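Local coordinates for RNase III inhibitor (Mycobacterium tuberculosis, PDB 5M3I), which is of unknown function but belongs to the macro domain family, with an alpha/beta fold built round a mixed beta sheet, at residues I102-L106 with R141-A145. Sequence-based numbering, arbitrary orientation.
Sequences IDAGL and RLVSA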
ATOM      1  N   ILE A 102       2.933   8.401   6.783  1.00 55.14           N
ATOM      2  CA  ILE A 102       2.477   7.073   7.075  1.00 54.22           C
ATOM      3  C   ILE A 102       1.257   7.214   7.988  1.00 54.54           C
ATOM      4  O   ILE A 102       0.233   6.535   7.786  1.00 54.34           O
ATOM      5  CB  ILE A 102       3.588   6.186   7.710  1.00 53.33           C
ATOM      6  CG1 ILE A 102       4.856   6.104   6.822  1.00 55.15           C
ATOM      7  CG2 ILE A 102       3.109   4.766   7.998  1.00 53.10           C
ATOM      8  CD1 ILE A 102       4.645   5.753   5.382  1.00 52.47           C
ATOM      9  N   ASP A 103       1.362   8.058   9.002  1.00 58.71           N
ATOM     10  CA  ASP A 103       0.210   8.328   9.910  1.00 59.09           C
ATOM     11  C   ASP A 103      -1.016   8.748   9.127  1.00 55.38           C
ATOM     12  O   ASP A 103      -2.085   8.232   9.339  1.00 55.40           O
ATOM     13  CB  ASP A 103       0.572   9.380  10.942  1.00 65.48           C
ATOM     14  CG  ASP A 103       1.643   8.899  11.930  1.00 69.53           C
ATOM     15  OD1 ASP A 103       1.903   7.680  12.015  1.00 67.46           O
ATOM     16  OD2 ASP A 103       2.206   9.748  12.667  1.00 77.53           O
ATOM     17  N   ALA A 104      -0.828   9.665   8.195  1.00 55.35           N
ATOM     18  CA  ALA A 104      -1.951  10.231   7.458  1.00 55.88           C
ATOM     19  C   ALA A 104      -2.537   9.205   6.493  1.00 54.40           C
ATOM     20  O   ALA A 104      -3.750   9.065   6.384  1.00 56.19           O
ATOM     21  CB  ALA A 104      -1.545  11.519   6.727  1.00 55.47           C
ATOM     22  N   GLY A 105      -1.682   8.487   5.796  1.00 52.37           N
ATOM     23  CA  GLY A 105      -2.144   7.415   4.927  1.00 50.73           C
ATOM     24  C   GLY A 105      -2.897   6.274   5.621  1.00 49.95           C
ATOM     25  O   GLY A 105      -3.876   5.757   5.073  1.00 48.03           O
ATOM     26  N   LEU A 106      -2.456   5.893   6.805  1.00 49.31           N
ATOM     27  CA  LEU A 106      -3.081   4.809   7.527  1.00 52.57           C
ATOM     28  C   LEU A 106      -4.506   5.147   7.864  1.00 54.72           C
ATOM     29  O   LEU A 106      -5.386   4.272   7.779  1.00 57.75           O
ATOM     30  CB  LEU A 106      -2.291   4.437   8.805  1.00 53.59           C
ATOM     31  CG  LEU A 106      -0.972   3.704   8.494  1.00 53.59           C
ATOM     32  CD1 LEU A 106      -0.110   3.618   9.751  1.00 58.97           C
ATOM     33  CD2 LEU A 106      -1.184   2.322   7.973  1.00 52.15           C
ATOM     34  N   ARG A 141       3.055   1.287  13.904  1.00 57.30           N
ATOM     35  CA  ARG A 141       1.912   2.001  13.361  1.00 56.91           C
ATOM     36  C   ARG A 141       1.011   1.087  12.563  1.00 54.67           C
ATOM     37  O   ARG A 141      -0.206   1.168  12.676  1.00 57.85           O
ATOM     38  CB  ARG A 141       2.350   3.179  12.529  1.00 55.94           C
ATOM     39  CG  ARG A 141       2.916   4.296  13.381  1.00 58.02           C
ATOM     40  CD  ARG A 141       3.784   5.224  12.546  1.00 57.71           C
ATOM     41  NE  ARG A 141       4.165   6.402  13.313  1.00 61.82           N
ATOM     42  CZ  ARG A 141       5.098   6.421  14.261  1.00 63.46           C
ATOM     43  NH1 ARG A 141       5.778   5.335  14.581  1.00 64.48           N
ATOM     44  NH2 ARG A 141       5.357   7.545  14.900  1.00 65.71           N
ATOM     45  N   LEU A 142       1.595   0.215  11.789  1.00 54.03           N
ATOM     46  CA  LEU A 142       0.819  -0.733  11.021  1.00 53.30           C
ATOM     47  C   LEU A 142      -0.006  -1.618  11.936  1.00 54.25           C
ATOM     48  O   LEU A 142      -1.219  -1.793  11.686  1.00 50.47           O
ATOM     49  CB  LEU A 142       1.698  -1.610  10.142  1.00 54.03           C
ATOM     50  CG  LEU A 142       2.281  -0.968   8.896  1.00 55.12           C
ATOM     51  CD1 LEU A 142       3.262  -1.917   8.222  1.00 54.37           C
ATOM     52  CD2 LEU A 142       1.184  -0.629   7.912  1.00 58.03           C
ATOM     53  N   VAL A 143       0.614  -2.145  12.989  1.00 51.17           N
ATOM     54  CA  VAL A 143      -0.074  -3.075  13.882  1.00 53.03           C
ATOM     55  C   VAL A 143      -1.218  -2.334  14.542  1.00 55.01           C
ATOM     56  O   VAL A 143      -2.319  -2.850  14.625  1.00 55.84           O
ATOM     57  CB  VAL A 143       0.897  -3.693  14.918  1.00 55.44           C
ATOM     58  CG1 VAL A 143       0.167  -4.376  16.044  1.00 58.22           C
ATOM     59  CG2 VAL A 143       1.805  -4.697  14.238  1.00 57.08           C
ATOM     60  N   SER A 144      -0.941  -1.120  15.015  1.00 57.63           N
ATOM     61  CA  SER A 144      -1.952  -0.243  15.668  1.00 58.40           C
ATOM     62  C   SER A 144      -3.123   0.010  14.771  1.00 56.34           C
ATOM     63  O   SER A 144      -4.258  -0.137  15.187  1.00 57.26           O
ATOM     64  CB  SER A 144      -1.311   1.115  16.036  1.00 61.75           C
ATOM     65  OG  SER A 144      -0.534   0.943  17.181  1.00 63.43           O
ATOM     66  N   ALA A 145      -2.842   0.339  13.525  1.00 53.57           N
ATOM     67  CA  ALA A 145      -3.920   0.633  12.598  1.00 56.33           C
ATOM     68  C   ALA A 145      -4.855  -0.580  12.391  1.00 56.46           C
ATOM     69  O   ALA A 145      -6.069  -0.438  12.416  1.00 53.81           O
ATOM     70  CB  ALA A 145      -3.366   1.129  11.276  1.00 54.55           C
TER
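Asp103 and Arg141 both start with CG beside the backbone N and anti to the carbonyl carbon (chi1 -67° and -71°), and the arginine then runs extended from CG to NE, long enough to bridge segments 102-106 and 141-145, whose helix axes come within 10.7 Å. Arg141 NE donates to OD1 of Asp103 over 2.9 Å, a salt bridge with a bent N-H...O angle of 132°. The oxygen accepts through its syn lone pair; carboxylate and guanidinium are nearly coplanar, and OD1 lies at the guanidinium edge, in its plane. NH1 turns back to the carbonyl oxygen of Asp137, one turn earlier on the arginine's own helix, which helps fix the guanidinium's rotation. A long, flexible arginine suits this partly exposed margin, where the short carboxylate of Asp103 supplies the matching charge.

Beneath the ion pair, Leu106 points into the interface and its two methyls divide the work. Leu106 CD1 rests on CB of Arg141 at 3.7 Å, while Leu106 CD2 reaches CD2 of Leu142 at 3.8 Å, the two leucines crossing at about a right angle. Leu106 CD2 also lies 4.1 Å from CB of Ala145, whose small side chain lets the backbones come close: the CA atoms of Leu106 and Ala145 are 6.6 Å apart. Leu142 also touches Leu126 in a loop, and Ala145 meets Ile110, one turn further along helix 99-115.

The segments thus run nearly parallel where they meet, joined by a small apolar seam of Leu106, Leu142 and Ala145 with an ion pair at its margin. Their helices, 99-115 and 135-147, serve as successive beta-alpha-beta crossover connections in the macro domain.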